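Local atomic coordinates of glycosyl hydrolase family 2, TIM barrel domain protein (Parabacteroides merdae ATCC 43184, PDB entry 6DXU), a protein that probably hydrolyses beta-glucuronide conjugates in the human gut, as a bacterial beta-glucuronidase of glycoside hydrolase family 2. Residues His457-Arg469 and Asp475-Gly487. Sequence-based numbering, arbitrary orientation.
Sequences HRLDDTRMTAIRR and DIVDVYSPSIWAG
The His457 ring meets the Asp478 carboxylate at its edge. NE2 of His457 donates to OD2 of Asp478 at 2.5 Å, almost in the ring plane, and takes the syn lone pair. The bond is short but bent, 143° at the hydrogen. The ring and the carboxylate stand nearly perpendicular, 89° apart. At the far end of the contact, Arg468 NH2 donates to two waters in the guanidinium plane. One also accepts from Ile484 N, and the other bonds Ser483 OG. NH1 forms a salt bridge with Glu430, and NE donates to the carbonyl O of Val513. NH2 lies 3.3 Å from Trp485 NE1, at the indole edge; both are donors, so no bond joins them. Ser483 OG also lies at that edge, in the ring plane. With CG anti to the backbone N and the chain extended to NE, Arg468 carries its guanidinium past Ser481 to Ser483 and Trp485.

The backbone N of Thr465 reaches Asp478 OD2 from the anti side, at 2.8 Å and nearly straight. Asp478 N in turn donates to Thr465 OG1 at 3.1 Å, and that hydroxyl also bonds His453 of helix 442-459. The bent Met464 chain lays SD and CE against CB of Asp478. With the Asp478 carboxylate replaced by the methyl of an alanine, His457 NE2 and Thr465 N would probably lose the acceptor they share.

These bonds tie the end of helix 442-459 to the start of two neighbouring parallel strands, 464-468 and 479-481, of the TIM barrel. Val479 N to Thr465 O, Ser481 N to Ile467 O and Arg469 N to Ser481 O form the ladder. Ile467 CG1 touches the Tyr480 ring edge at CD1 (3.8 Å), while its CG2 packs on Val477 CG1.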
ATOM      1  N   HIS D 457      -6.853 -18.019  29.003  1.00 21.99           N
ATOM      2  CA  HIS D 457      -6.206 -18.448  30.240  1.00 21.27           C
ATOM      3  C   HIS D 457      -4.957 -17.640  30.535  1.00 26.38           C
ATOM      4  O   HIS D 457      -4.640 -17.413  31.711  1.00 26.83           O
ATOM      5  CB  HIS D 457      -5.925 -19.953  30.184  1.00 22.60           C
ATOM      6  CG  HIS D 457      -7.122 -20.779  30.540  1.00 30.87           C
ATOM      7  ND1 HIS D 457      -7.506 -21.000  31.848  1.00 38.07           N
ATOM      8  CD2 HIS D 457      -8.087 -21.336  29.769  1.00 29.25           C
ATOM      9  CE1 HIS D 457      -8.625 -21.704  31.865  1.00 31.09           C
ATOM     10  NE2 HIS D 457      -8.997 -21.920  30.617  1.00 26.17           N
ATOM     11  N   ARG D 458      -4.253 -17.186  29.488  1.00 21.39           N
ATOM     12  CA  ARG D 458      -3.124 -16.289  29.691  1.00 25.34           C
ATOM     13  C   ARG D 458      -3.602 -14.977  30.304  1.00 26.90           C
ATOM     14  O   ARG D 458      -2.995 -14.469  31.249  1.00 22.10           O
ATOM     15  CB  ARG D 458      -2.417 -16.045  28.346  1.00 28.10           C
ATOM     16  CG  ARG D 458      -0.951 -16.469  28.226  1.00 41.89           C
ATOM     17  CD  ARG D 458      -0.528 -17.056  26.835  1.00 42.96           C
ATOM     18  NE  ARG D 458      -1.350 -16.733  25.653  1.00 40.81           N
ATOM     19  CZ  ARG D 458      -1.502 -17.566  24.617  1.00 44.21           C
ATOM     20  NH1 ARG D 458      -0.896 -18.750  24.645  1.00 50.31           N
ATOM     21  NH2 ARG D 458      -2.234 -17.234  23.547  1.00 45.75           N
ATOM     22  N   LEU D 459      -4.735 -14.456  29.833  1.00 20.66           N
ATOM     23  CA  LEU D 459      -5.235 -13.177  30.330  1.00 20.05           C
ATOM     24  C   LEU D 459      -5.928 -13.306  31.686  1.00 23.57           C
ATOM     25  O   LEU D 459      -5.843 -12.398  32.518  1.00 24.69           O
ATOM     26  CB  LEU D 459      -6.195 -12.577  29.301  1.00 20.53           C
ATOM     27  CG  LEU D 459      -5.523 -12.069  28.028  1.00 24.19           C
ATOM     28  CD1 LEU D 459      -6.564 -11.646  26.997  1.00 22.52           C
ATOM     29  CD2 LEU D 459      -4.606 -10.908  28.399  1.00 26.59           C
ATOM     30  N   ASP D 460      -6.646 -14.402  31.919  1.00 19.00           N
ATOM     31  CA  ASP D 460      -7.497 -14.493  33.111  1.00 24.48           C
ATOM     32  C   ASP D 460      -7.732 -15.977  33.405  1.00 25.78           C
ATOM     33  O   ASP D 460      -8.710 -16.555  32.931  1.00 27.78           O
ATOM     34  CB  ASP D 460      -8.816 -13.771  32.892  1.00 23.27           C
ATOM     35  CG  ASP D 460      -9.770 -13.929  34.062  1.00 25.62           C
ATOM     36  OD1 ASP D 460      -9.317 -14.251  35.187  1.00 24.40           O
ATOM     37  OD2 ASP D 460     -10.988 -13.738  33.849  1.00 23.91           O
ATOM     38  N   ASP D 461      -6.861 -16.567  34.217  1.00 26.47           N
ATOM     39  CA  ASP D 461      -7.038 -17.982  34.512  1.00 29.06           C
ATOM     40  C   ASP D 461      -8.038 -18.235  35.633  1.00 33.31           C
ATOM     41  O   ASP D 461      -8.156 -19.381  36.077  1.00 32.07           O
ATOM     42  CB  ASP D 461      -5.697 -18.646  34.849  1.00 34.99           C
ATOM     43  CG  ASP D 461      -5.157 -18.236  36.209  1.00 45.62           C
ATOM     44  OD1 ASP D 461      -4.298 -18.968  36.748  1.00 57.53           O
ATOM     45  OD2 ASP D 461      -5.636 -17.228  36.769  1.00 43.87           O
ATOM     46  N   THR D 462      -8.732 -17.210  36.124  1.00 23.39           N
ATOM     47  CA  THR D 462      -9.741 -17.429  37.151  1.00 28.04           C
ATOM     48  C   THR D 462     -11.092 -17.788  36.564  1.00 29.79           C
ATOM     49  O   THR D 462     -12.037 -18.035  37.321  1.00 27.77           O
ATOM     50  CB  THR D 462      -9.920 -16.193  38.046  1.00 30.32           C
ATOM     51  OG1 THR D 462     -10.691 -15.197  37.352  1.00 27.76           O
ATOM     52  CG2 THR D 462      -8.574 -15.623  38.472  1.00 30.42           C
ATOM     53  N   ARG D 463     -11.239 -17.775  35.243  1.00 25.95           N
ATOM     54  CA  ARG D 463     -12.532 -18.097  34.663  1.00 25.30           C
ATOM     55  C   ARG D 463     -12.387 -19.244  33.667  1.00 22.49           C
ATOM     56  O   ARG D 463     -11.282 -19.583  33.229  1.00 26.61           O
ATOM     57  CB  ARG D 463     -13.135 -16.846  34.032  1.00 28.37           C
ATOM     58  CG  ARG D 463     -13.466 -15.839  35.153  1.00 28.48           C
ATOM     59  CD  ARG D 463     -14.015 -14.619  34.572  1.00 29.33           C
ATOM     60  NE  ARG D 463     -14.606 -13.690  35.531  1.00 26.24           N
ATOM     61  CZ  ARG D 463     -14.018 -12.582  35.952  1.00 23.93           C
ATOM     62  NH1 ARG D 463     -12.795 -12.277  35.525  1.00 22.22           N
ATOM     63  NH2 ARG D 463     -14.679 -11.755  36.750  1.00 21.71           N
ATOM     64  N   MET D 464     -13.514 -19.875  33.361  1.00 19.04           N
ATOM     65  CA  MET D 464     -13.555 -21.009  32.451  1.00 20.91           C
ATOM     66  C   MET D 464     -13.816 -20.533  31.022  1.00 21.34           C
ATOM     67  O   MET D 464     -14.543 -19.565  30.799  1.00 21.17           O
ATOM     68  CB  MET D 464     -14.654 -21.991  32.862  1.00 21.39           C
ATOM     69  CG  MET D 464     -14.527 -22.554  34.294  1.00 25.51           C
ATOM     70  SD  MET D 464     -13.127 -23.693  34.368  1.00 28.93           S
ATOM     71  CE  MET D 464     -14.012 -25.250  34.394  1.00 26.78           C
ATOM     72  N   THR D 465     -13.208 -21.217  30.056  1.00 16.73           N
ATOM     73  CA  THR D 465     -13.584 -21.012  28.660  1.00 18.54           C
ATOM     74  C   THR D 465     -14.690 -21.990  28.271  1.00 20.04           C
ATOM     75  O   THR D 465     -14.842 -23.068  28.861  1.00 20.08           O
ATOM     76  CB  THR D 465     -12.392 -21.191  27.709  1.00 17.34           C
ATOM     77  OG1 THR D 465     -11.948 -22.553  27.755  1.00 22.69           O
ATOM     78  CG2 THR D 465     -11.240 -20.263  28.081  1.00 18.48           C
ATOM     79  N   ALA D 466     -15.446 -21.624  27.239  1.00 18.90           N
ATOM     80  CA  ALA D 466     -16.513 -22.496  26.757  1.00 20.36           C
ATOM     81  C   ALA D 466     -16.798 -22.219  25.290  1.00 21.04           C
ATOM     82  O   ALA D 466     -16.472 -21.152  24.765  1.00 21.58           O
ATOM     83  CB  ALA D 466     -17.810 -22.317  27.563  1.00 19.44           C
ATOM     84  N   ILE D 467     -17.438 -23.199  24.638  1.00 19.84           N
ATOM     85  CA  ILE D 467     -18.061 -23.019  23.328  1.00 19.97           C
ATOM     86  C   ILE D 467     -19.370 -23.795  23.321  1.00 24.90           C
ATOM     87  O   ILE D 467     -19.636 -24.616  24.202  1.00 19.65           O
ATOM     88  CB  ILE D 467     -17.182 -23.495  22.151  1.00 22.04           C
ATOM     89  CG1 ILE D 467     -16.850 -24.987  22.284  1.00 22.47           C
ATOM     90  CG2 ILE D 467     -15.921 -22.663  22.032  1.00 23.70           C
ATOM     91  CD1 ILE D 467     -16.028 -25.528  21.088  1.00 23.33           C
ATOM     92  N   ARG D 468     -20.184 -23.535  22.293  1.00 21.71           N
ATOM     93  CA  ARG D 468     -21.428 -24.259  22.059  1.00 21.36           C
ATOM     94  C   ARG D 468     -21.424 -24.879  20.663  1.00 20.11           C
ATOM     95  O   ARG D 468     -21.127 -24.201  19.671  1.00 21.83           O
ATOM     96  CB  ARG D 468     -22.647 -23.345  22.216  1.00 20.05           C
ATOM     97  CG  ARG D 468     -23.954 -24.089  21.987  1.00 22.18           C
ATOM     98  CD  ARG D 468     -25.197 -23.195  22.049  1.00 22.29           C
ATOM     99  NE  ARG D 468     -26.342 -24.030  21.706  1.00 20.32           N
ATOM    100  CZ  ARG D 468     -26.714 -24.306  20.463  1.00 22.77           C
ATOM    101  NH1 ARG D 468     -26.062 -23.763  19.434  1.00 22.43           N
ATOM    102  NH2 ARG D 468     -27.744 -25.119  20.249  1.00 23.71           N
ATOM    103  N   ARG D 469     -21.745 -26.172  20.605  1.00 21.55           N
ATOM    104  CA  ARG D 469     -21.956 -26.964  19.389  1.00 20.31           C
ATOM    105  C   ARG D 469     -20.780 -26.867  18.406  1.00 22.17           C
ATOM    106  O   ARG D 469     -20.846 -26.250  17.339  1.00 22.25           O
ATOM    107  CB  ARG D 469     -23.264 -26.596  18.682  1.00 23.16           C
ATOM    108  CG  ARG D 469     -23.758 -27.768  17.819  1.00 24.92           C
ATOM    109  CD  ARG D 469     -24.760 -27.322  16.771  1.00 28.82           C
ATOM    110  NE  ARG D 469     -24.088 -26.994  15.516  1.00 26.44           N
ATOM    111  CZ  ARG D 469     -24.726 -26.765  14.374  1.00 31.09           C
ATOM    112  NH1 ARG D 469     -26.054 -26.830  14.338  1.00 30.26           N
ATOM    113  NH2 ARG D 469     -24.034 -26.459  13.276  1.00 28.57           N
ATOM    114  N   ASP D 475     -12.708 -31.112  23.143  1.00 25.65           N
ATOM    115  CA  ASP D 475     -11.585 -31.402  24.031  1.00 26.21           C
ATOM    116  C   ASP D 475     -10.757 -30.165  24.357  1.00 29.30           C
ATOM    117  O   ASP D 475      -9.827 -30.254  25.165  1.00 28.01           O
ATOM    118  CB  ASP D 475     -10.661 -32.457  23.402  1.00 23.40           C
ATOM    119  CG  ASP D 475     -10.103 -32.020  22.033  1.00 29.72           C
ATOM    120  OD1 ASP D 475     -10.797 -31.285  21.305  1.00 27.84           O
ATOM    121  OD2 ASP D 475      -8.970 -32.407  21.672  1.00 28.73           O
ATOM    122  N   ILE D 476     -11.058 -29.024  23.748  1.00 26.68           N
ATOM    123  CA  ILE D 476     -10.207 -27.844  23.880  1.00 24.17           C
ATOM    124  C   ILE D 476     -10.636 -26.969  25.051  1.00 26.91           C
ATOM    125  O   ILE D 476      -9.805 -26.549  25.863  1.00 29.62           O
ATOM    126  CB  ILE D 476     -10.199 -27.057  22.552  1.00 26.61           C
ATOM    127  CG1 ILE D 476      -9.375 -27.802  21.497  1.00 26.60           C
ATOM    128  CG2 ILE D 476      -9.639 -25.644  22.753  1.00 22.48           C
ATOM    129  CD1 ILE D 476      -9.544 -27.261  20.089  1.00 25.92           C
ATOM    130  N   VAL D 477     -11.938 -26.712  25.187  1.00 20.45           N
ATOM    131  CA  VAL D 477     -12.425 -25.713  26.129  1.00 23.50           C
ATOM    132  C   VAL D 477     -12.641 -26.339  27.501  1.00 23.00           C
ATOM    133  O   VAL D 477     -12.731 -27.560  27.652  1.00 24.15           O
ATOM    134  CB  VAL D 477     -13.728 -25.065  25.619  1.00 22.73           C
ATOM    135  CG1 VAL D 477     -13.442 -24.243  24.389  1.00 26.51           C
ATOM    136  CG2 VAL D 477     -14.750 -26.150  25.307  1.00 23.28           C
ATOM    137  N   ASP D 478     -12.760 -25.476  28.514  1.00 19.88           N
ATOM    138  CA  ASP D 478     -13.028 -25.950  29.873  1.00 24.61           C
ATOM    139  C   ASP D 478     -14.438 -26.513  30.006  1.00 26.51           C
ATOM    140  O   ASP D 478     -14.636 -27.573  30.606  1.00 23.07           O
ATOM    141  CB  ASP D 478     -12.835 -24.816  30.876  1.00 23.01           C
ATOM    142  CG  ASP D 478     -11.417 -24.296  30.900  1.00 26.71           C
ATOM    143  OD1 ASP D 478     -10.492 -25.123  30.924  1.00 25.07           O
ATOM    144  OD2 ASP D 478     -11.224 -23.066  30.901  1.00 21.68           O
ATOM    145  N   VAL D 479     -15.430 -25.800  29.468  1.00 21.65           N
ATOM    146  CA  VAL D 479     -16.850 -26.110  29.627  1.00 21.89           C
ATOM    147  C   VAL D 479     -17.468 -26.199  28.235  1.00 25.34           C
ATOM    148  O   VAL D 479     -17.141 -25.399  27.359  1.00 22.09           O
ATOM    149  CB  VAL D 479     -17.560 -25.033  30.480  1.00 21.90           C
ATOM    150  CG1 VAL D 479     -19.089 -25.218  30.482  1.00 21.09           C
ATOM    151  CG2 VAL D 479     -17.002 -24.998  31.913  1.00 21.22           C
ATOM    152  N   TYR D 480     -18.326 -27.191  28.013  1.00 23.66           N
ATOM    153  CA  TYR D 480     -18.859 -27.448  26.679  1.00 21.58           C
ATOM    154  C   TYR D 480     -20.379 -27.573  26.709  1.00 24.13           C
ATOM    155  O   TYR D 480     -20.937 -28.179  27.626  1.00 22.89           O
ATOM    156  CB  TYR D 480     -18.262 -28.722  26.078  1.00 21.32           C
ATOM    157  CG  TYR D 480     -18.754 -28.976  24.673  1.00 25.61           C
ATOM    158  CD1 TYR D 480     -18.230 -28.260  23.601  1.00 24.21           C
ATOM    159  CD2 TYR D 480     -19.740 -29.931  24.413  1.00 23.29           C
ATOM    160  CE1 TYR D 480     -18.686 -28.472  22.306  1.00 23.71           C
ATOM    161  CE2 TYR D 480     -20.198 -30.157  23.117  1.00 22.88           C
ATOM    162  CZ  TYR D 480     -19.666 -29.419  22.073  1.00 21.62           C
ATOM    163  OH  TYR D 480     -20.101 -29.619  20.781  1.00 24.25           O
ATOM    164  N   SER D 481     -21.042 -26.989  25.705  1.00 23.87           N
ATOM    165  CA  SER D 481     -22.473 -27.181  25.477  1.00 21.60           C
ATOM    166  C   SER D 481     -22.723 -27.840  24.131  1.00 22.39           C
ATOM    167  O   SER D 481     -22.253 -27.338  23.101  1.00 23.23           O
ATOM    168  CB  SER D 481     -23.239 -25.849  25.519  1.00 23.27           C
ATOM    169  OG  SER D 481     -24.639 -26.077  25.346  1.00 21.87           O
ATOM    170  N   PRO D 482     -23.452 -28.951  24.091  1.00 22.91           N
ATOM    171  CA  PRO D 482     -23.931 -29.474  22.811  1.00 21.31           C
ATOM    172  C   PRO D 482     -25.204 -28.764  22.376  1.00 24.86           C
ATOM    173  O   PRO D 482     -25.654 -27.826  23.043  1.00 22.18           O
ATOM    174  CB  PRO D 482     -24.197 -30.951  23.124  1.00 23.35           C
ATOM    175  CG  PRO D 482     -24.720 -30.881  24.546  1.00 27.60           C
ATOM    176  CD  PRO D 482     -23.876 -29.792  25.223  1.00 23.89           C
ATOM    177  N   SER D 483     -25.801 -29.224  21.281  1.00 23.83           N
ATOM    178  CA  SER D 483     -27.102 -28.753  20.831  1.00 25.37           C
ATOM    179  C   SER D 483     -28.167 -29.734  21.310  1.00 26.10           C
ATOM    180  O   SER D 483     -28.154 -30.905  20.917  1.00 27.65           O
ATOM    181  CB  SER D 483     -27.129 -28.623  19.307  1.00 28.55           C
ATOM    182  OG  SER D 483     -28.409 -28.229  18.852  1.00 29.43           O
ATOM    183  N   ILE D 484     -29.068 -29.271  22.170  1.00 20.33           N
ATOM    184  CA  ILE D 484     -30.162 -30.096  22.687  1.00 23.29           C
ATOM    185  C   ILE D 484     -31.433 -29.265  22.597  1.00 25.20           C
ATOM    186  O   ILE D 484     -31.686 -28.407  23.449  1.00 26.46           O
ATOM    187  CB  ILE D 484     -29.927 -30.580  24.121  1.00 27.65           C
ATOM    188  CG1 ILE D 484     -28.619 -31.373  24.237  1.00 25.18           C
ATOM    189  CG2 ILE D 484     -31.101 -31.453  24.580  1.00 25.07           C
ATOM    190  CD1 ILE D 484     -28.265 -31.675  25.704  1.00 28.99           C
ATOM    191  N   TRP D 485     -32.234 -29.518  21.566  1.00 26.61           N
ATOM    192  CA  TRP D 485     -33.494 -28.814  21.370  1.00 27.96           C
ATOM    193  C   TRP D 485     -34.658 -29.801  21.398  1.00 27.40           C
ATOM    194  O   TRP D 485     -35.415 -29.896  20.427  1.00 29.42           O
ATOM    195  CB  TRP D 485     -33.457 -28.053  20.041  1.00 29.15           C
ATOM    196  CG  TRP D 485     -32.683 -26.770  20.083  1.00 22.43           C
ATOM    197  CD1 TRP D 485     -31.364 -26.589  19.777  1.00 26.13           C
ATOM    198  CD2 TRP D 485     -33.197 -25.483  20.430  1.00 24.05           C
ATOM    199  NE1 TRP D 485     -31.021 -25.261  19.936  1.00 25.80           N
ATOM    200  CE2 TRP D 485     -32.134 -24.563  20.327  1.00 25.99           C
ATOM    201  CE3 TRP D 485     -34.457 -25.019  20.819  1.00 21.39           C
ATOM    202  CZ2 TRP D 485     -32.293 -23.205  20.597  1.00 23.63           C
ATOM    203  CZ3 TRP D 485     -34.616 -23.671  21.086  1.00 24.62           C
ATOM    204  CH2 TRP D 485     -33.542 -22.781  20.978  1.00 23.89           C
ATOM    205  N   ALA D 486     -34.788 -30.548  22.493  1.00 26.35           N
ATOM    206  CA  ALA D 486     -35.777 -31.617  22.576  1.00 28.37           C
ATOM    207  C   ALA D 486     -37.192 -31.057  22.479  1.00 28.59           C
ATOM    208  O   ALA D 486     -37.568 -30.146  23.226  1.00 28.17           O
ATOM    209  CB  ALA D 486     -35.614 -32.388  23.886  1.00 27.42           C
ATOM    210  N   GLY D 487     -37.989 -31.633  21.581  1.00 28.78           N
ATOM    211  CA  GLY D 487     -39.337 -31.160  21.376  1.00 27.46           C
ATOM    212  C   GLY D 487     -39.438 -29.957  20.474  1.00 31.64           C
ATOM    213  O   GLY D 487     -40.543 -29.430  20.285  1.00 27.75           O
TER
HETATM  214  O   HOH W   1     -28.486 -26.498  22.820  1.00 22.05           O
HETATM  215  O   HOH W   2     -28.134 -25.760  17.243  1.00 33.12           O